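Side-chain contacts in serine protease pet (Escherichia coli, PDB 4OM9), which acts as an autotransporter serine protease enterotoxin, its protease domain carried on a long beta-helix, and probably cleaves alpha-fodrin in host cells: residues Gly153-Ser158 with Ala168-Ala173; Asn201-Gly206 with His229-Asn234; Gly421-Glu426 with Ala632-Arg637; Asn628-Gly631 with Phe636-Asp639. All blocks are in the same frame, centred on the assembly; numbering follows the deposited sequence.

Contact 1 of 4, residues Gly153-Ser158 with Ala168-Ala173; sequences GNTTFS and ADLLSA
T155 and L170 face each other and are joined by one water. Their CA atoms are 7.5 Å apart, and most of what joins 153-158 to 168-173 here is polar and runs through that water. It donates to T155 OG1 at 2.8 Å and to the main-chain oxygen L170 O, also at 2.8 Å. Its third neighbour is the hydroxyl S172 OG, 2.6 Å from the water oxygen. T155 OG1 is thus an acceptor from the water and a donor to G153 O of its own segment at 2.8 Å. A chi1 of -69° puts the hydroxyl beside the backbone N, within reach of G153 O; that bond and the water together hold its rotation. S172 OG has further support from N201 ND2, so the water is gripped by groups that are themselves held.

Direct packing is thin. The T155 hydroxyl makes a distant van der Waals approach to L170, OG1 to CB 4.2 Å, the two side chains meeting at a slant. The apolar contact is L170 CD2 at the rim of the F157 ring, close to its plane and 4.5 Å from CZ.

L170 lies in a type I turn, A168 to L171, closed by L171 N to A168 O, which leads into strand 172-185 of the protease domain. T155, F157 and L170 are all buried. F157 leans on A10 of helix 10-17 and on I547 of helix 543-550, L170 meets W543 of the latter, and S172 touches L14 and pairs through its backbone with G151 of strand 143-151.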
loop_
_atom_site.group_PDB
_atom_site.type_symbol
_atom_site.label_atom_id
_atom_site.label_comp_id
_atom_site.label_asym_id
_atom_site.label_seq_id
_atom_site.Cartn_x
_atom_site.Cartn_y
_atom_site.Cartn_z
ATOM N N GLY A 153 8.947 19.507 26.649
ATOM C CA GLY A 153 9.784 20.067 27.698
ATOM C C GLY A 153 11.200 19.507 27.724
ATOM O O GLY A 153 11.614 18.809 26.815
ATOM N N ASN A 154 11.955 19.834 28.766
ATOM C CA ASN A 154 13.289 19.290 28.953
ATOM C C ASN A 154 13.181 17.780 29.004
ATOM O O ASN A 154 12.481 17.224 29.853
ATOM C CB ASN A 154 13.926 19.829 30.229
ATOM C CG ASN A 154 15.439 19.788 30.187
ATOM O OD1 ASN A 154 16.034 19.024 29.426
ATOM N ND2 ASN A 154 16.072 20.610 31.010
ATOM N N THR A 155 13.860 17.114 28.081
ATOM C CA THR A 155 13.502 15.746 27.768
ATOM C C THR A 155 14.468 14.738 28.362
ATOM O O THR A 155 15.684 14.887 28.280
ATOM C CB THR A 155 13.399 15.568 26.236
ATOM O OG1 THR A 155 12.268 16.298 25.761
ATOM C CG2 THR A 155 13.234 14.094 25.858
ATOM N N THR A 156 13.899 13.705 28.965
ATOM C CA THR A 156 14.673 12.686 29.659
ATOM C C THR A 156 14.045 11.328 29.438
ATOM O O THR A 156 12.815 11.207 29.444
ATOM C CB THR A 156 14.751 12.956 31.181
ATOM O OG1 THR A 156 15.194 14.294 31.413
ATOM C CG2 THR A 156 15.728 12.000 31.850
ATOM N N PHE A 157 14.896 10.321 29.255
ATOM C CA PHE A 157 14.477 8.927 29.093
ATOM C C PHE A 157 15.125 8.080 30.186
ATOM O O PHE A 157 16.305 7.771 30.088
ATOM C CB PHE A 157 14.882 8.365 27.709
ATOM C CG PHE A 157 14.307 9.117 26.543
ATOM C CD1 PHE A 157 13.040 8.823 26.062
ATOM C CD2 PHE A 157 15.043 10.115 25.907
ATOM C CE1 PHE A 157 12.513 9.519 24.962
ATOM C CE2 PHE A 157 14.523 10.815 24.813
ATOM C CZ PHE A 157 13.258 10.521 24.345
ATOM N N SER A 158 14.352 7.712 31.211
ATOM C CA SER A 158 14.856 6.975 32.383
ATOM C C SER A 158 16.273 7.360 32.763
ATOM O O SER A 158 17.187 6.535 32.690
ATOM C CB SER A 158 14.808 5.461 32.146
ATOM O OG SER A 158 13.480 4.978 32.200
ATOM N N ALA A 168 11.182 19.730 18.227
ATOM C CA ALA A 168 10.023 19.161 17.549
ATOM C C ALA A 168 10.154 17.645 17.377
ATOM O O ALA A 168 9.170 16.904 17.545
ATOM C CB ALA A 168 9.822 19.859 16.171
ATOM N N ASP A 169 11.358 17.179 17.036
ATOM C CA ASP A 169 11.610 15.734 16.949
ATOM C C ASP A 169 11.230 15.016 18.264
ATOM O O ASP A 169 10.774 13.871 18.268
ATOM C CB ASP A 169 13.080 15.457 16.636
ATOM C CG ASP A 169 13.518 15.987 15.282
ATOM O OD1 ASP A 169 12.705 16.013 14.335
ATOM O OD2 ASP A 169 14.698 16.380 15.175
ATOM N N LEU A 170 11.434 15.691 19.385
ATOM C CA LEU A 170 11.237 15.057 20.687
ATOM C C LEU A 170 9.843 15.275 21.254
ATOM O O LEU A 170 9.584 14.977 22.416
ATOM C CB LEU A 170 12.281 15.566 21.670
ATOM C CG LEU A 170 13.695 15.208 21.243
ATOM C CD1 LEU A 170 14.699 15.841 22.184
ATOM C CD2 LEU A 170 13.836 13.681 21.237
ATOM N N LEU A 171 8.942 15.808 20.444
ATOM C CA LEU A 171 7.562 15.954 20.877
ATOM C C LEU A 171 7.053 14.624 21.435
ATOM O O LEU A 171 6.999 13.624 20.725
ATOM C CB LEU A 171 6.673 16.445 19.725
ATOM C CG LEU A 171 5.277 16.890 20.159
ATOM C CD1 LEU A 171 5.297 18.289 20.824
ATOM C CD2 LEU A 171 4.314 16.830 19.003
ATOM N N SER A 172 6.681 14.613 22.708
ATOM C CA SER A 172 6.339 13.363 23.397
ATOM C C SER A 172 4.972 13.383 24.119
ATOM O O SER A 172 4.511 14.415 24.583
ATOM C CB SER A 172 7.449 13.006 24.389
ATOM O OG SER A 172 7.598 14.004 25.376
ATOM N N ALA A 173 4.337 12.222 24.225
ATOM C CA ALA A 173 2.962 12.161 24.683
ATOM C C ALA A 173 2.841 11.631 26.102
ATOM O O ALA A 173 3.599 10.760 26.511
ATOM C CB ALA A 173 2.158 11.310 23.765
HETATM O O HOH W 1 9.674 15.607 25.125
#

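Contact 2 of 4, residues Asn201-Gly206 with His229-Asn234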
loop_
_atom_site.group_PDB
_atom_site.type_symbol
_atom_site.label_atom_id
_atom_site.label_comp_id
_atom_site.label_asym_id
_atom_site.label_seq_id
_atom_site.Cartn_x
_atom_site.Cartn_y
_atom_site.Cartn_z
ATOM N N ASN A 201 4.982 9.539 31.158
ATOM C CA ASN A 201 5.686 10.703 30.720
ATOM C C ASN A 201 5.355 11.838 31.688
ATOM O O ASN A 201 4.272 12.402 31.631
ATOM C CB ASN A 201 5.282 11.039 29.289
ATOM C CG ASN A 201 6.070 12.191 28.719
ATOM O OD1 ASN A 201 6.910 12.781 29.404
ATOM N ND2 ASN A 201 5.823 12.503 27.445
ATOM N N LEU A 202 6.274 12.142 32.595
ATOM C CA LEU A 202 6.012 13.154 33.599
ATOM C C LEU A 202 6.183 14.559 33.016
ATOM O O LEU A 202 6.984 14.778 32.100
ATOM C CB LEU A 202 6.926 12.971 34.811
ATOM C CG LEU A 202 6.908 11.579 35.455
ATOM C CD1 LEU A 202 7.984 11.497 36.513
ATOM C CD2 LEU A 202 5.540 11.230 36.033
ATOM N N THR A 203 5.436 15.506 33.571
ATOM C CA THR A 203 5.476 16.876 33.097
ATOM C C THR A 203 6.749 17.595 33.531
ATOM O O THR A 203 7.190 17.482 34.673
ATOM C CB THR A 203 4.254 17.640 33.600
ATOM O OG1 THR A 203 3.080 16.852 33.359
ATOM C CG2 THR A 203 4.120 18.994 32.906
ATOM N N THR A 204 7.330 18.332 32.597
ATOM C CA THR A 204 8.527 19.132 32.827
ATOM C C THR A 204 8.160 20.597 32.612
ATOM O O THR A 204 7.085 20.883 32.082
ATOM C CB THR A 204 9.662 18.726 31.873
ATOM O OG1 THR A 204 9.252 18.975 30.507
ATOM C CG2 THR A 204 9.980 17.245 32.048
ATOM N N ASN A 205 9.037 21.517 33.006
ATOM C CA ASN A 205 8.745 22.951 32.880
ATOM C C ASN A 205 8.452 23.380 31.428
ATOM O O ASN A 205 7.480 24.096 31.170
ATOM C CB ASN A 205 9.897 23.782 33.449
ATOM C CG ASN A 205 10.063 23.597 34.949
ATOM O OD1 ASN A 205 9.095 23.341 35.664
ATOM N ND2 ASN A 205 11.294 23.720 35.430
ATOM N N GLY A 206 9.267 22.915 30.485
ATOM C CA GLY A 206 9.064 23.231 29.084
ATOM C C GLY A 206 7.743 22.732 28.517
ATOM O O GLY A 206 7.374 23.098 27.401
ATOM N N HIS A 229 -0.711 24.042 33.178
ATOM C CA HIS A 229 -0.347 25.146 34.082
ATOM C C HIS A 229 0.867 24.892 34.970
ATOM O O HIS A 229 1.720 25.763 35.119
ATOM C CB HIS A 229 -1.515 25.506 34.987
ATOM C CG HIS A 229 -1.149 26.476 36.065
ATOM N ND1 HIS A 229 -1.077 27.837 35.850
ATOM C CD2 HIS A 229 -0.821 26.287 37.364
ATOM C CE1 HIS A 229 -0.723 28.441 36.965
ATOM N NE2 HIS A 229 -0.561 27.523 37.905
ATOM N N GLY A 230 0.928 23.723 35.602
ATOM C CA GLY A 230 2.055 23.409 36.474
ATOM C C GLY A 230 1.985 22.052 37.142
ATOM O O GLY A 230 1.054 21.292 36.900
ATOM N N ILE A 231 2.973 21.753 37.985
ATOM C CA ILE A 231 3.027 20.473 38.682
ATOM C C ILE A 231 3.219 20.590 40.202
ATOM O O ILE A 231 3.679 21.612 40.709
ATOM C CB ILE A 231 4.170 19.571 38.138
ATOM C CG1 ILE A 231 5.518 19.945 38.765
ATOM C CG2 ILE A 231 4.233 19.622 36.611
ATOM C CD1 ILE A 231 6.009 21.320 38.395
ATOM N N ILE A 232 2.856 19.524 40.912
ATOM C CA ILE A 232 3.219 19.345 42.321
ATOM C C ILE A 232 3.611 17.876 42.512
ATOM O O ILE A 232 2.987 16.988 41.938
ATOM C CB ILE A 232 2.074 19.739 43.273
ATOM C CG1 ILE A 232 1.791 21.240 43.187
ATOM C CG2 ILE A 232 2.415 19.397 44.716
ATOM C CD1 ILE A 232 2.945 22.104 43.667
ATOM N N GLY A 233 4.658 17.617 43.286
ATOM C CA GLY A 233 5.162 16.261 43.422
ATOM C C GLY A 233 6.366 15.997 42.521
ATOM O O GLY A 233 6.901 16.931 41.913
ATOM N N ASN A 234 6.774 14.731 42.411
ATOM C CA ASN A 234 8.063 14.395 41.800
ATOM C C ASN A 234 8.099 13.202 40.828
ATOM O O ASN A 234 8.448 13.359 39.659
ATOM C CB ASN A 234 9.077 14.144 42.912
ATOM C CG ASN A 234 9.296 15.361 43.777
ATOM O OD1 ASN A 234 10.084 16.241 43.433
ATOM N ND2 ASN A 234 8.596 15.424 44.905
#
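T203 and I231 come abreast with their CA atoms 7.1 Å apart, where the extended loop 201-204 passes the last residues of strand 221-232 without pairing with it. Both CB atoms point across the gap, and the two side chains slide past one another in opposite directions. The touching is done by methyls and methines: I231 CG2 sits 3.6 Å from T203 CB and 3.8 Å from T203 CG2. At I231 a chi1 of 82° places CG1 in the tight spot between backbone N and carbonyl carbon, while CG2 lies beside the N and becomes the branch that meets the threonine. T203 uses its carbon side here; its hydroxyl OG1 is hydrogen-bonded to T240 OG1 on strand 239-244, and its backbone N to Q238 OE1.

The strand belongs to the protease domain, related to the chymotrypsin-like clan PA enzymes. H229 and G230 both stand opposite Y241, a classic beta bulge, and H229 ND1 is hydrogen-bonded to D101 OD2. On the other side of the contact, G206 and D207 open a Gly-Asp-Ser-Gly sequence, the kind that carries the nucleophilic serine in this clan, and T204 OG1 holds D207 OD2.

Further along, L202 reaches for the turn after the strand. Its extended outer chain (chi2 173°) carries CD1 to within 3.7 Å of N234 O, a methyl against a carbonyl oxygen, while the N234 side chain starts off in the other direction. L202 and I231 both rest on Q238 as well.

Contact 3 of 4, residues Gly421-Glu426 with Ala632-Arg637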
loop_
_atom_site.group_PDB
_atom_site.type_symbol
_atom_site.label_atom_id
_atom_site.label_comp_id
_atom_site.label_asym_id
_atom_site.label_seq_id
_atom_site.Cartn_x
_atom_site.Cartn_y
_atom_site.Cartn_z
ATOM N N GLY A 421 6.917 23.553 -9.179
ATOM C CA GLY A 421 6.592 24.549 -8.181
ATOM C C GLY A 421 5.434 24.231 -7.251
ATOM O O GLY A 421 4.735 25.145 -6.826
ATOM N N ILE A 422 5.231 22.954 -6.931
ATOM C CA ILE A 422 4.236 22.599 -5.933
ATOM C C ILE A 422 4.791 21.546 -4.955
ATOM O O ILE A 422 5.589 20.657 -5.302
ATOM C CB ILE A 422 2.913 22.138 -6.608
ATOM C CG1 ILE A 422 1.828 21.872 -5.553
ATOM C CG2 ILE A 422 3.137 20.952 -7.555
ATOM C CD1 ILE A 422 0.411 21.873 -6.092
ATOM N N PHE A 423 4.408 21.705 -3.701
ATOM C CA PHE A 423 5.037 20.999 -2.600
ATOM C C PHE A 423 3.933 20.651 -1.635
ATOM O O PHE A 423 3.065 21.478 -1.362
ATOM C CB PHE A 423 6.126 21.854 -1.931
ATOM C CG PHE A 423 7.177 22.348 -2.893
ATOM C CD1 PHE A 423 6.952 23.482 -3.675
ATOM C CD2 PHE A 423 8.382 21.665 -3.037
ATOM C CE1 PHE A 423 7.907 23.917 -4.591
ATOM C CE2 PHE A 423 9.341 22.096 -3.948
ATOM C CZ PHE A 423 9.104 23.221 -4.721
ATOM N N PHE A 424 3.956 19.411 -1.152
ATOM C CA PHE A 424 2.920 18.896 -0.288
ATOM C C PHE A 424 3.565 18.434 0.998
ATOM O O PHE A 424 4.285 17.445 0.960
ATOM C CB PHE A 424 2.194 17.712 -0.925
ATOM C CG PHE A 424 1.780 17.912 -2.370
ATOM C CD1 PHE A 424 2.696 17.782 -3.399
ATOM C CD2 PHE A 424 0.453 18.145 -2.695
ATOM C CE1 PHE A 424 2.306 17.957 -4.724
ATOM C CE2 PHE A 424 0.051 18.297 -4.025
ATOM C CZ PHE A 424 0.975 18.220 -5.037
ATOM N N THR A 425 3.350 19.140 2.121
ATOM C CA THR A 425 3.840 18.637 3.402
ATOM C C THR A 425 2.920 17.599 3.975
ATOM O O THR A 425 2.061 17.063 3.288
ATOM C CB THR A 425 3.952 19.685 4.520
ATOM O OG1 THR A 425 3.293 20.892 4.148
ATOM C CG2 THR A 425 5.380 19.927 4.942
ATOM N N GLU A 426 3.090 17.411 5.282
ATOM C CA GLU A 426 2.376 16.441 6.090
ATOM C C GLU A 426 0.889 16.490 5.780
ATOM O O GLU A 426 0.285 17.568 5.795
ATOM C CB GLU A 426 2.641 16.713 7.585
ATOM C CG GLU A 426 2.296 15.559 8.539
ATOM C CD GLU A 426 2.571 15.903 10.013
ATOM O OE1 GLU A 426 3.464 15.273 10.614
ATOM O OE2 GLU A 426 1.894 16.806 10.566
ATOM N N ALA A 632 10.930 27.298 3.824
ATOM C CA ALA A 632 9.648 27.963 3.914
ATOM C C ALA A 632 8.543 27.098 3.344
ATOM O O ALA A 632 7.406 27.542 3.238
ATOM C CB ALA A 632 9.702 29.276 3.172
ATOM N N GLY A 633 8.882 25.877 2.934
ATOM C CA GLY A 633 7.894 24.971 2.362
ATOM C C GLY A 633 7.899 24.877 0.842
ATOM O O GLY A 633 6.910 24.506 0.217
ATOM N N PHE A 634 9.032 25.205 0.250
ATOM C CA PHE A 634 9.159 25.272 -1.213
ATOM C C PHE A 634 10.470 24.659 -1.614
ATOM O O PHE A 634 11.035 24.990 -2.637
ATOM C CB PHE A 634 9.088 26.718 -1.691
ATOM C CG PHE A 634 7.922 27.480 -1.129
ATOM C CD1 PHE A 634 6.632 27.175 -1.519
ATOM C CD2 PHE A 634 8.115 28.509 -0.227
ATOM C CE1 PHE A 634 5.559 27.873 -1.023
ATOM C CE2 PHE A 634 7.045 29.211 0.274
ATOM C CZ PHE A 634 5.765 28.889 -0.119
ATOM N N THR A 635 10.990 23.826 -0.735
ATOM C CA THR A 635 12.190 23.075 -1.015
ATOM C C THR A 635 11.929 21.633 -0.579
ATOM O O THR A 635 11.172 21.384 0.364
ATOM C CB THR A 635 13.408 23.697 -0.300
ATOM O OG1 THR A 635 13.827 24.858 -1.031
ATOM C CG2 THR A 635 14.573 22.717 -0.257
ATOM N N PHE A 636 12.535 20.692 -1.282
ATOM C CA PHE A 636 12.253 19.278 -1.104
ATOM C C PHE A 636 13.542 18.507 -0.947
ATOM O O PHE A 636 14.505 18.746 -1.677
ATOM C CB PHE A 636 11.458 18.769 -2.294
ATOM C CG PHE A 636 11.248 17.291 -2.316
ATOM C CD1 PHE A 636 10.156 16.721 -1.674
ATOM C CD2 PHE A 636 12.120 16.474 -3.016
ATOM C CE1 PHE A 636 9.954 15.356 -1.734
ATOM C CE2 PHE A 636 11.924 15.105 -3.071
ATOM C CZ PHE A 636 10.844 14.544 -2.437
ATOM N N ARG A 637 13.545 17.589 0.013
ATOM C CA ARG A 637 14.695 16.746 0.307
ATOM C C ARG A 637 14.280 15.278 0.169
ATOM O O ARG A 637 13.128 14.919 0.449
ATOM C CB ARG A 637 15.231 17.048 1.721
ATOM C CG ARG A 637 14.673 16.124 2.819
ATOM C CD ARG A 637 14.070 16.803 4.052
ATOM N NE ARG A 637 15.054 17.082 5.097
ATOM C CZ ARG A 637 14.766 17.270 6.386
ATOM N NH1 ARG A 637 13.520 17.178 6.832
ATOM N NH2 ARG A 637 15.741 17.533 7.241
#
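F423 lays its ring against the main chain of F634, and a CH-pi contact is the central interaction. F634 CA stands 3.7 Å from the centroid of the F423 ring and 10° off its normal, squarely over the face. The peptide that follows continues across the same face: F634 C lies above it toward the rim, T635 N beyond it, and F634 O is 3.3 Å from F423 CZ. Nearer the strand, the carbonyl oxygen G633 O packs on F423 CB at 3.5 Å. A chi1 of -55° at F423, which swings CG to the side of its backbone N, brings the ring over this turn.

Apolar contacts frame the ring. F634 CB is 4.2 Å from F423 CE1, and F423 CD1 lies at the edge of the F634 ring. At the edge of F423 itself, near its plane, F636 CB is 4.3 Å from CE2.

F423 sits on strand 422-424 of the parallel beta-helix, bonded through its backbone to I397 and V399, and its side chain also touches I629 and A444. The flanking I422 and F424 send their CB atoms away from 632-637.

The chemistry is that of an aromatic plate under a peptide. Flanked by two peptide groups, the F634 CA-H is probably somewhat polarised and suits the pi face; F634 O, which lies over the same face, takes a weak bond from T635 OG1.

Contact 4 of 4, residues Asn628-Gly631 with Phe636-Asp639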
loop_
_atom_site.group_PDB
_atom_site.type_symbol
_atom_site.label_atom_id
_atom_site.label_comp_id
_atom_site.label_asym_id
_atom_site.label_seq_id
_atom_site.Cartn_x
_atom_site.Cartn_y
_atom_site.Cartn_z
ATOM N N ASN A 628 9.739 15.519 4.081
ATOM C CA ASN A 628 10.452 15.875 2.859
ATOM C C ASN A 628 10.444 17.378 2.533
ATOM O O ASN A 628 11.277 17.854 1.762
ATOM C CB ASN A 628 9.858 15.113 1.672
ATOM C CG ASN A 628 10.030 13.605 1.791
ATOM O OD1 ASN A 628 9.075 12.887 2.072
ATOM N ND2 ASN A 628 11.248 13.120 1.554
ATOM N N ILE A 629 9.498 18.121 3.098
ATOM C CA ILE A 629 9.433 19.539 2.822
ATOM C C ILE A 629 10.246 20.359 3.827
ATOM O O ILE A 629 10.121 20.167 5.057
ATOM C CB ILE A 629 7.985 20.048 2.822
ATOM C CG1 ILE A 629 7.108 19.207 1.879
ATOM C CG2 ILE A 629 7.939 21.533 2.461
ATOM C CD1 ILE A 629 7.640 19.082 0.449
ATOM N N THR A 630 11.064 21.277 3.302
ATOM C CA THR A 630 11.967 22.078 4.132
ATOM C C THR A 630 11.833 23.575 3.908
ATOM O O THR A 630 10.925 24.033 3.211
ATOM C CB THR A 630 13.411 21.689 3.895
ATOM O OG1 THR A 630 13.684 21.734 2.495
ATOM C CG2 THR A 630 13.649 20.265 4.383
ATOM N N GLY A 631 12.724 24.340 4.536
ATOM C CA GLY A 631 12.704 25.792 4.427
ATOM C C GLY A 631 11.374 26.455 4.738
ATOM O O GLY A 631 10.761 26.216 5.772
ATOM N N PHE A 636 12.535 20.692 -1.282
ATOM C CA PHE A 636 12.253 19.278 -1.104
ATOM C C PHE A 636 13.542 18.507 -0.947
ATOM O O PHE A 636 14.505 18.746 -1.677
ATOM C CB PHE A 636 11.458 18.769 -2.294
ATOM C CG PHE A 636 11.248 17.291 -2.316
ATOM C CD1 PHE A 636 10.156 16.721 -1.674
ATOM C CD2 PHE A 636 12.120 16.474 -3.016
ATOM C CE1 PHE A 636 9.954 15.356 -1.734
ATOM C CE2 PHE A 636 11.924 15.105 -3.071
ATOM C CZ PHE A 636 10.844 14.544 -2.437
ATOM N N ARG A 637 13.545 17.589 0.013
ATOM C CA ARG A 637 14.695 16.746 0.307
ATOM C C ARG A 637 14.280 15.278 0.169
ATOM O O ARG A 637 13.128 14.919 0.449
ATOM C CB ARG A 637 15.231 17.048 1.721
ATOM C CG ARG A 637 14.673 16.124 2.819
ATOM C CD ARG A 637 14.070 16.803 4.052
ATOM N NE ARG A 637 15.054 17.082 5.097
ATOM C CZ ARG A 637 14.766 17.270 6.386
ATOM N NH1 ARG A 637 13.520 17.178 6.832
ATOM N NH2 ARG A 637 15.741 17.533 7.241
ATOM N N GLN A 638 15.196 14.433 -0.297
ATOM C CA GLN A 638 14.950 12.991 -0.322
ATOM C C GLN A 638 16.275 12.245 -0.301
ATOM O O GLN A 638 17.230 12.655 -0.946
ATOM C CB GLN A 638 14.112 12.575 -1.545
ATOM C CG GLN A 638 13.739 11.071 -1.558
ATOM C CD GLN A 638 12.636 10.717 -2.572
ATOM O OE1 GLN A 638 12.892 10.537 -3.775
ATOM N NE2 GLN A 638 11.409 10.589 -2.080
ATOM N N ASP A 639 16.330 11.171 0.480
ATOM C CA ASP A 639 17.524 10.345 0.593
ATOM C C ASP A 639 17.101 8.891 0.641
ATOM O O ASP A 639 16.433 8.449 1.573
ATOM C CB ASP A 639 18.342 10.700 1.838
ATOM C CG ASP A 639 19.722 10.065 1.828
ATOM O OD1 ASP A 639 20.012 9.270 0.914
ATOM O OD2 ASP A 639 20.527 10.361 2.727
#
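N628 and F636 run side by side, pointing the same way, on neighbouring arms of a short beta-hairpin lying against the beta-helix. I629 and F636 form its antiparallel non-hydrogen-bonded pair, CA atoms 4.8 Å apart. The N628 amide and the F636 ring are inclined at 24° to each other, and N628 CB lies 3.4 Å from F636 CE1, approaching the ring obliquely. F636 gets there with CG anti to its backbone N (chi1 173°), which lays the ring alongside the asparagine.

The amide also bonds to the opposite arm. N628 ND2 donates to R637 O at 2.8 Å, the oxygen lying close to the amide plane; a second bond from ND2 goes to D622 OD2, so both fix the flip of the amide group. The backbone answers in return: R637 N donates to N628 O at 2.9 Å, and F636 CA adds a CH...O contact to the same oxygen. N628 is thus tied to its partner from main chain and side chain alike.

I629 crosses F636 at about a right angle, its CD1 coming to the ring's edge near the plane, 4.1 Å from F636 CD1. The phenyl ring also meets Y419.

T630 and R637 meet on the other side of the backbone. The arginine is bent at chi2 and chi3, folding back so that NH1 reaches K627 O, and the threonine methyl slips beneath the bend: T630 CG2 is 3.5 Å from R637 CD and sits over one face of the guanidinium, toward its rim.

Contacts 1 and 2 lie in the protease domain, centres 13 Å apart, and join directly: N201 ND2 of contact 2 probably bonds to A173 O (3.0 Å) and S172 OG (3.1 Å) of contact 1. Contact 2 includes the first residue of the Gly-Asp-Ser-Gly sequence, a probable active-site element, and contact 1 reaches its aspartate, D207, through G153 N. Contacts 3 and 4 sit on the beta-helix, centres 7 Å apart; they share F636 and R637, and T630 N probably bonds to T635 O (2.9 Å), so one hairpin serves both. The two groups do not touch: contact 1 is about 8 Å from contacts 3 and 4 at nearest atoms, contact 2 about 17 and 22 Å.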